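Local coordinates for protein SOSEKI 4 (Arabidopsis thaliana, PDB 6RSN), which polymerises through its DIX-like domain into filaments that help SOSEKI proteins read polarity cues and influence the orientation of plant cell divisions, at residues Y10-R14 with M51-W57; V68-L72 with Y86-G90. The protein carries 1 engineered substitution. One frame throughout, in Å; residues are numbered along the deposited sequence.

Contact 1 of 2, residues Y10-R14 with M51-W57; sequences YYLSR and MACLYSW. With SO4 (sulfate ion), chain B.
Leu12 rests on the ring of Tyr55: its CD2 methyl sits almost exactly over the ring centre, 3.9 Å from the centroid and 8° off the normal, a well-formed CH-pi contact. The same CD2 also meets CH2 of Trp57, while the other branch, CD1, lies 3.7 Å from Tyr55 OH and against the CE methyl of selenomethionine Met51. That methyl reaches Tyr10 as well, 3.9 Å from its CE2; the Met51 chain bends at chi2 (-93°) to bring it there. Tyr10 completes the apolar cluster by taking the edge of Trp57 toward its face, an offset edge-to-face pair with planes at 73° and centroids 5.8 Å apart. At the outer end, Tyr55 OH lies over one face of the Arg14 guanidinium, whose plane is nearly perpendicular to the Tyr55 ring. The poorly ordered Arg14 turns its edge to a sulfate, probably from the crystallisation liquor: Arg14 NH2 donates to sulfate O4 at 3.1 Å and makes a weak bond to O1. Arg47 binds the same sulfate and also Tyr10 OH. Behind this layer, Trp57 NE1 helps fix the rotation of the indole, donating to Ala52 O at 3.1 Å. Ala52 O also takes Tyr55 N, closing the type I turn from Ala52 to Tyr55, and the two donors arrive from opposite faces of its carbonyl plane. The contact thus ties strand 5-13 to the turn between helix 49-52 and strand 55-63 in this ubiquitin-like fold, with strand 86-92 running between the two strands and helix 36-47 packing Ile40 and Leu43 against Trp57.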
ATOM      1  N   TYR A  10       1.506   5.742   1.450  1.00 21.83           N
ATOM      2  CA  TYR A  10       2.500   4.724   1.074  1.00 22.37           C
ATOM      3  C   TYR A  10       3.906   5.318   1.020  1.00 22.05           C
ATOM      4  O   TYR A  10       4.136   6.477   0.614  1.00 22.01           O
ATOM      5  CB  TYR A  10       2.130   3.991  -0.238  1.00 21.49           C
ATOM      6  CG  TYR A  10       2.143   4.824  -1.505  1.00 21.06           C
ATOM      7  CD1 TYR A  10       1.017   5.515  -1.918  1.00 21.00           C
ATOM      8  CD2 TYR A  10       3.299   4.960  -2.263  1.00 21.08           C
ATOM      9  CE1 TYR A  10       1.021   6.284  -3.082  1.00 23.51           C
ATOM     10  CE2 TYR A  10       3.325   5.714  -3.435  1.00 23.48           C
ATOM     11  CZ  TYR A  10       2.194   6.416  -3.819  1.00 22.82           C
ATOM     12  OH  TYR A  10       2.231   7.169  -4.970  1.00 25.10           O
ATOM     13  N   TYR A  11       4.903   4.489   1.389  1.00 23.11           N
ATOM     14  CA  TYR A  11       6.317   4.830   1.337  1.00 23.83           C
ATOM     15  C   TYR A  11       6.960   4.026   0.211  1.00 23.10           C
ATOM     16  O   TYR A  11       6.631   2.849   0.029  1.00 25.79           O
ATOM     17  CB  TYR A  11       7.013   4.352   2.617  1.00 23.58           C
ATOM     18  CG  TYR A  11       6.625   5.155   3.831  1.00 25.72           C
ATOM     19  CD1 TYR A  11       5.462   4.840   4.520  1.00 25.65           C
ATOM     20  CD2 TYR A  11       7.419   6.207   4.266  1.00 26.27           C
ATOM     21  CE1 TYR A  11       5.135   5.562   5.656  1.00 28.93           C
ATOM     22  CE2 TYR A  11       7.077   6.961   5.395  1.00 30.43           C
ATOM     23  CZ  TYR A  11       5.926   6.615   6.076  1.00 29.58           C
ATOM     24  OH  TYR A  11       5.496   7.299   7.191  1.00 33.12           O
ATOM     25  N   LEU A  12       7.704   4.690  -0.670  1.00 21.67           N
ATOM     26  CA  LEU A  12       8.442   3.880  -1.651  1.00 22.05           C
ATOM     27  C   LEU A  12       9.881   3.775  -1.185  1.00 26.00           C
ATOM     28  O   LEU A  12      10.465   4.766  -0.738  1.00 25.90           O
ATOM     29  CB  LEU A  12       8.479   4.582  -3.017  1.00 23.33           C
ATOM     30  CG  LEU A  12       7.104   4.766  -3.624  1.00 22.47           C
ATOM     31  CD1 LEU A  12       7.244   5.435  -5.009  1.00 25.25           C
ATOM     32  CD2 LEU A  12       6.400   3.389  -3.742  1.00 23.39           C
ATOM     33  N   SER A  13      10.455   2.583  -1.348  1.00 23.07           N
ATOM     34  CA  SER A  13      11.791   2.338  -0.839  1.00 27.80           C
ATOM     35  C   SER A  13      12.613   1.913  -2.024  1.00 31.21           C
ATOM     36  O   SER A  13      12.257   0.941  -2.680  1.00 29.29           O
ATOM     37  CB  SER A  13      11.719   1.222   0.215  1.00 29.70           C
ATOM     38  OG  SER A  13      13.040   0.869   0.621  1.00 35.20           O
ATOM     39  N   ARG A  14      13.698   2.639  -2.318  1.00 34.69           N
ATOM     40  CA  ARG A  14      14.534   2.226  -3.425  1.00 47.84           C
ATOM     41  C   ARG A  14      15.849   1.674  -2.867  1.00 59.78           C
ATOM     42  O   ARG A  14      15.991   0.466  -2.651  1.00 61.81           O
ATOM     43  CB  ARG A  14      14.669   3.402  -4.391  1.00 50.66           C
ATOM     44  CG  ARG A  14      13.347   3.832  -5.005  1.00 51.80           C
ATOM     45  CD  ARG A  14      13.691   5.055  -5.835  1.00 65.04           C
ATOM     46  NE  ARG A  14      12.641   5.611  -6.681  1.00 70.36           N
ATOM     47  CZ  ARG A  14      11.643   6.400  -6.268  1.00 74.43           C
ATOM     48  NH1 ARG A  14      11.505   6.714  -4.987  1.00 74.87           N
ATOM     49  NH2 ARG A  14      10.766   6.859  -7.145  1.00 74.07           N
HETATM   50  N   MSE A  51       3.810   1.927 -13.071  1.00 18.94           N
HETATM   51  CA  MSE A  51       4.433   2.305 -11.807  1.00 18.20           C
HETATM   52  C   MSE A  51       4.302   1.157 -10.793  1.00 18.73           C
HETATM   53  O   MSE A  51       5.330   0.714 -10.204  1.00 20.05           O
HETATM   54  CB  MSE A  51       3.769   3.617 -11.332  1.00 20.62           C
HETATM   55  CG  MSE A  51       4.323   4.118  -9.985  1.00 20.65           C
HETATM   56 SE   MSE A  51       3.221   3.454  -8.454  1.00 27.27          SE
HETATM   57  CE  MSE A  51       4.214   4.339  -6.975  1.00 26.87           C
ATOM     58  N   ALA A  52       3.065   0.718 -10.442  1.00 18.24           N
ATOM     59  CA  ALA A  52       2.943  -0.104  -9.223  1.00 18.20           C
ATOM     60  C   ALA A  52       3.626  -1.462  -9.397  1.00 20.48           C
ATOM     61  O   ALA A  52       4.077  -2.019  -8.416  1.00 19.51           O
ATOM     62  CB  ALA A  52       1.515  -0.283  -8.840  1.00 20.29           C
ATOM     63  N   CYS A  53       3.769  -1.921 -10.644  1.00 20.53           N
ATOM     64  CA  CYS A  53       4.405  -3.199 -10.901  1.00 20.69           C
ATOM     65  C   CYS A  53       5.911  -3.106 -10.696  1.00 19.69           C
ATOM     66  O   CYS A  53       6.524  -4.224 -10.683  1.00 21.27           O
ATOM     67  CB  CYS A  53       4.155  -3.702 -12.337  1.00 21.77           C
ATOM     68  SG  CYS A  53       4.595  -2.460 -13.598  1.00 25.78           S
ATOM     69  N   LEU A  54       6.482  -1.918 -10.423  1.00 18.80           N
ATOM     70  CA  LEU A  54       7.932  -1.839 -10.140  1.00 19.47           C
ATOM     71  C   LEU A  54       8.243  -2.177  -8.673  1.00 17.58           C
ATOM     72  O   LEU A  54       9.412  -2.219  -8.282  1.00 18.70           O
ATOM     73  CB  LEU A  54       8.423  -0.423 -10.456  1.00 20.43           C
ATOM     74  CG  LEU A  54       8.328   0.021 -11.916  1.00 22.01           C
ATOM     75  CD1 LEU A  54       8.654   1.495 -11.936  1.00 23.22           C
ATOM     76  CD2 LEU A  54       9.355  -0.740 -12.742  1.00 23.70           C
ATOM     77  N   TYR A  55       7.206  -2.387  -7.856  1.00 18.03           N
ATOM     78  CA  TYR A  55       7.362  -2.485  -6.413  1.00 18.18           C
ATOM     79  C   TYR A  55       6.672  -3.737  -5.897  1.00 18.43           C
ATOM     80  O   TYR A  55       5.638  -4.180  -6.434  1.00 19.93           O
ATOM     81  CB  TYR A  55       6.695  -1.298  -5.717  1.00 18.28           C
ATOM     82  CG  TYR A  55       7.375  -0.024  -6.106  1.00 17.72           C
ATOM     83  CD1 TYR A  55       8.568   0.371  -5.514  1.00 19.86           C
ATOM     84  CD2 TYR A  55       6.833   0.740  -7.128  1.00 19.90           C
ATOM     85  CE1 TYR A  55       9.175   1.550  -5.895  1.00 20.21           C
ATOM     86  CE2 TYR A  55       7.431   1.922  -7.534  1.00 21.96           C
ATOM     87  CZ  TYR A  55       8.624   2.298  -6.939  1.00 22.12           C
ATOM     88  OH  TYR A  55       9.236   3.415  -7.430  1.00 24.59           O
ATOM     89  N   SER A  56       7.263  -4.333  -4.828  1.00 18.99           N
ATOM     90  CA  SER A  56       6.612  -5.370  -4.049  1.00 19.45           C
ATOM     91  C   SER A  56       5.935  -4.700  -2.847  1.00 19.04           C
ATOM     92  O   SER A  56       6.561  -3.870  -2.188  1.00 19.94           O
ATOM     93  CB  SER A  56       7.771  -6.268  -3.510  1.00 22.71           C
ATOM     94  OG  SER A  56       7.113  -7.280  -2.768  1.00 28.76           O
ATOM     95  N   TRP A  57       4.634  -5.006  -2.620  1.00 18.35           N
ATOM     96  CA  TRP A  57       3.862  -4.187  -1.666  1.00 18.99           C
ATOM     97  C   TRP A  57       3.641  -4.898  -0.331  1.00 19.81           C
ATOM     98  O   TRP A  57       3.487  -6.115  -0.297  1.00 20.39           O
ATOM     99  CB  TRP A  57       2.486  -3.757  -2.261  1.00 19.96           C
ATOM    100  CG  TRP A  57       2.714  -2.866  -3.446  1.00 18.41           C
ATOM    101  CD1 TRP A  57       2.883  -3.212  -4.765  1.00 19.45           C
ATOM    102  CD2 TRP A  57       2.851  -1.432  -3.395  1.00 18.06           C
ATOM    103  NE1 TRP A  57       3.081  -2.074  -5.522  1.00 19.09           N
ATOM    104  CE2 TRP A  57       3.070  -0.978  -4.719  1.00 18.62           C
ATOM    105  CE3 TRP A  57       2.791  -0.496  -2.347  1.00 20.12           C
ATOM    106  CZ2 TRP A  57       3.272   0.375  -5.026  1.00 20.14           C
ATOM    107  CZ3 TRP A  57       2.928   0.840  -2.648  1.00 19.53           C
ATOM    108  CH2 TRP A  57       3.163   1.278  -3.973  1.00 20.33           C
TER
HETATM  109  S   SO4 B 201       8.075   9.043  -7.019  1.00 67.83           S
HETATM  110  O1  SO4 B 201       8.461   8.259  -8.167  1.00 74.13           O
HETATM  111  O2  SO4 B 201       7.412  10.242  -7.443  1.00 70.47           O
HETATM  112  O3  SO4 B 201       7.175   8.275  -6.196  1.00 78.67           O
HETATM  113  O4  SO4 B 201       9.249   9.393  -6.265  1.00 76.13           O

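Contact 2 of 2, residues V68-L72 with Y86-G90. Engineered in segment 68-72: Ala71 (natural residue Asp).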
ATOM      1  N   VAL A  68       5.421  -4.634  11.679  1.00 31.49           N
ATOM      2  CA  VAL A  68       6.122  -5.448  10.698  1.00 27.52           C
ATOM      3  C   VAL A  68       5.464  -5.054   9.373  1.00 27.54           C
ATOM      4  O   VAL A  68       4.332  -4.584   9.324  1.00 26.25           O
ATOM      5  CB  VAL A  68       5.960  -6.963  10.997  1.00 28.62           C
ATOM      6  CG1 VAL A  68       4.469  -7.364  10.941  1.00 28.98           C
ATOM      7  CG2 VAL A  68       6.770  -7.845  10.050  1.00 29.54           C
ATOM      8  N   TRP A  69       6.257  -5.079   8.316  1.00 23.52           N
ATOM      9  CA  TRP A  69       5.731  -4.927   6.952  1.00 23.03           C
ATOM     10  C   TRP A  69       5.288  -6.277   6.420  1.00 22.33           C
ATOM     11  O   TRP A  69       6.116  -7.164   6.144  1.00 23.42           O
ATOM     12  CB  TRP A  69       6.835  -4.352   6.032  1.00 22.14           C
ATOM     13  CG  TRP A  69       7.206  -2.942   6.361  1.00 21.92           C
ATOM     14  CD1 TRP A  69       8.415  -2.470   6.775  1.00 25.55           C
ATOM     15  CD2 TRP A  69       6.376  -1.793   6.193  1.00 23.26           C
ATOM     16  NE1 TRP A  69       8.399  -1.103   6.934  1.00 27.51           N
ATOM     17  CE2 TRP A  69       7.138  -0.660   6.597  1.00 24.21           C
ATOM     18  CE3 TRP A  69       5.065  -1.603   5.769  1.00 23.92           C
ATOM     19  CZ2 TRP A  69       6.626   0.635   6.527  1.00 27.22           C
ATOM     20  CZ3 TRP A  69       4.534  -0.324   5.774  1.00 23.92           C
ATOM     21  CH2 TRP A  69       5.320   0.780   6.118  1.00 26.33           C
ATOM     22  N   TYR A  70       3.959  -6.437   6.309  1.00 22.40           N
ATOM     23  CA  TYR A  70       3.396  -7.720   5.955  1.00 24.97           C
ATOM     24  C   TYR A  70       3.215  -7.783   4.441  1.00 22.47           C
ATOM     25  O   TYR A  70       2.524  -6.982   3.871  1.00 24.10           O
ATOM     26  CB  TYR A  70       1.991  -7.778   6.579  1.00 30.64           C
ATOM     27  CG  TYR A  70       1.489  -9.178   6.701  1.00 35.18           C
ATOM     28  CD1 TYR A  70       0.793  -9.788   5.660  1.00 40.00           C
ATOM     29  CD2 TYR A  70       1.676  -9.869   7.879  1.00 40.29           C
ATOM     30  CE1 TYR A  70       0.296 -11.078   5.797  1.00 39.63           C
ATOM     31  CE2 TYR A  70       1.174 -11.153   8.045  1.00 44.45           C
ATOM     32  CZ  TYR A  70       0.509 -11.761   6.987  1.00 45.10           C
ATOM     33  OH  TYR A  70       0.046 -13.030   7.187  1.00 48.46           O
ATOM     34  N   ALA A  71       3.858  -8.747   3.761  1.00 23.64           N
ATOM     35  CA  ALA A  71       3.867  -8.855   2.316  1.00 23.23           C
ATOM     36  C   ALA A  71       2.461  -9.154   1.803  1.00 24.51           C
ATOM     37  O   ALA A  71       1.712  -9.992   2.386  1.00 28.14           O
ATOM     38  CB  ALA A  71       4.809 -10.015   1.978  1.00 28.42           C
ATOM     39  N   LEU A  72       2.066  -8.415   0.774  1.00 24.10           N
ATOM     40  CA  LEU A  72       0.771  -8.569   0.111  1.00 24.06           C
ATOM     41  C   LEU A  72       0.838  -9.071  -1.347  1.00 26.36           C
ATOM     42  O   LEU A  72       1.718  -8.669  -2.083  1.00 24.91           O
ATOM     43  CB  LEU A  72       0.140  -7.174   0.046  1.00 23.32           C
ATOM     44  CG  LEU A  72      -0.060  -6.413   1.364  1.00 25.33           C
ATOM     45  CD1 LEU A  72      -0.362  -4.940   1.096  1.00 25.02           C
ATOM     46  CD2 LEU A  72      -1.241  -7.010   2.153  1.00 28.53           C
ATOM     47  N   TYR A  86      -4.321   3.234   6.908  1.00 40.55           N
ATOM     48  CA  TYR A  86      -3.710   2.300   5.970  1.00 33.89           C
ATOM     49  C   TYR A  86      -2.357   2.858   5.573  1.00 29.58           C
ATOM     50  O   TYR A  86      -2.277   3.981   5.052  1.00 30.84           O
ATOM     51  CB  TYR A  86      -4.538   2.057   4.704  1.00 32.55           C
ATOM     52  CG  TYR A  86      -5.844   1.344   4.950  1.00 34.69           C
ATOM     53  CD1 TYR A  86      -5.871  -0.017   5.215  1.00 34.65           C
ATOM     54  CD2 TYR A  86      -7.041   2.038   4.892  1.00 37.35           C
ATOM     55  CE1 TYR A  86      -7.056  -0.697   5.427  1.00 37.53           C
ATOM     56  CE2 TYR A  86      -8.247   1.386   5.122  1.00 40.69           C
ATOM     57  CZ  TYR A  86      -8.250   0.017   5.361  1.00 39.68           C
ATOM     58  OH  TYR A  86      -9.426  -0.634   5.598  1.00 41.56           O
ATOM     59  N   VAL A  87      -1.306   2.054   5.857  1.00 27.00           N
ATOM     60  CA  VAL A  87       0.064   2.486   5.575  1.00 25.93           C
ATOM     61  C   VAL A  87       0.731   1.331   4.858  1.00 25.45           C
ATOM     62  O   VAL A  87       0.797   0.231   5.417  1.00 26.10           O
ATOM     63  CB  VAL A  87       0.892   2.843   6.840  1.00 27.60           C
ATOM     64  CG1 VAL A  87       2.318   3.186   6.468  1.00 29.18           C
ATOM     65  CG2 VAL A  87       0.288   3.975   7.680  1.00 29.41           C
ATOM     66  N   LEU A  88       1.239   1.625   3.656  1.00 23.08           N
ATOM     67  CA  LEU A  88       1.865   0.586   2.857  1.00 22.82           C
ATOM     68  C   LEU A  88       3.306   1.001   2.603  1.00 20.57           C
ATOM     69  O   LEU A  88       3.671   2.177   2.671  1.00 21.22           O
ATOM     70  CB  LEU A  88       1.174   0.527   1.489  1.00 23.83           C
ATOM     71  CG  LEU A  88      -0.349   0.321   1.464  1.00 29.81           C
ATOM     72  CD1 LEU A  88      -0.851   0.183   0.047  1.00 28.54           C
ATOM     73  CD2 LEU A  88      -0.842  -0.843   2.303  1.00 30.07           C
ATOM     74  N   LYS A  89       4.082   0.012   2.123  1.00 20.27           N
ATOM     75  CA  LYS A  89       5.432   0.249   1.642  1.00 20.73           C
ATOM     76  C   LYS A  89       5.539  -0.497   0.321  1.00 20.71           C
ATOM     77  O   LYS A  89       5.139  -1.630   0.186  1.00 20.15           O
ATOM     78  CB  LYS A  89       6.483  -0.231   2.628  1.00 22.92           C
ATOM     79  CG  LYS A  89       7.942  -0.029   2.210  1.00 28.25           C
ATOM     80  CD  LYS A  89       8.767  -0.784   3.239  1.00 35.38           C
ATOM     81  CE  LYS A  89      10.196  -0.377   3.385  1.00 43.17           C
ATOM     82  NZ  LYS A  89      10.939  -1.543   3.947  1.00 44.07           N
ATOM     83  N   GLY A  90       5.953   0.233  -0.732  1.00 18.93           N
ATOM     84  CA  GLY A  90       6.384  -0.442  -1.962  1.00 17.50           C
ATOM     85  C   GLY A  90       7.891  -0.500  -1.999  1.00 19.21           C
ATOM     86  O   GLY A  90       8.550   0.541  -1.991  1.00 19.89           O
TER
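Trp69 spreads its indole over Lys89, reaching between two strands of the mixed sheet of this ubiquitin-like, DIX-like fold that are not neighbours: strand 55-63 runs between them. The tight part centres on the six-membered ring, where Lys89 CB sits 3.6 Å from the centroid and 8° off the normal, a CH-pi contact over the face. The outer atoms of the same ring meet the strand itself, Trp69 CZ3 lying 3.6 Å from the backbone carbon C of Leu88 and CH2 3.9 Å from Val87 CG1. With CG opposite its own backbone N (chi1 180°), the extended Lys89 chain passes across the face of the indole, from CB over the six-membered ring to CD 3.7 Å from NE1 of Trp69. With an alanine here the indole is gone, and the Lys89 stem would probably lose its cover and its ammonium be left without the ring, free to swing toward solvent. On the other side of the strand the contact is looser: Leu72 CD1 approaches Leu88 CD2 only to 4.3 Å, and Ile78 touches both leucines. Trp69 and Lys89 are both partly exposed, and Arg17 touches both; Lys89 NZ makes an off-centre cation-pi contact, 4.3 Å from the centroid of the Trp69 five-membered ring and 35° off its normal.

From the N terminus, strand 5-13 leads out through strand 22-27 and helix 36-47 before the chain returns at 51-57, where contact 1 closes that long loop. Strand 55-63 then turns back into strand 66-71, and contact 2 closes a second, shorter loop when strand 86-92 comes in. The two loops follow in series, neither nested nor crossed. Their meeting place is Gly90: its N probably bonds Tyr11 O at 2.8 Å and its O probably bonds Ser13 N, while Tyr55 and Trp57 of strand 55-63 pack against it. Contact 1 joins strand 5-13 to the end of helix 49-52 and the start of strand 55-63; contact 2 joins the outermost strand 66-71 to strand 86-92.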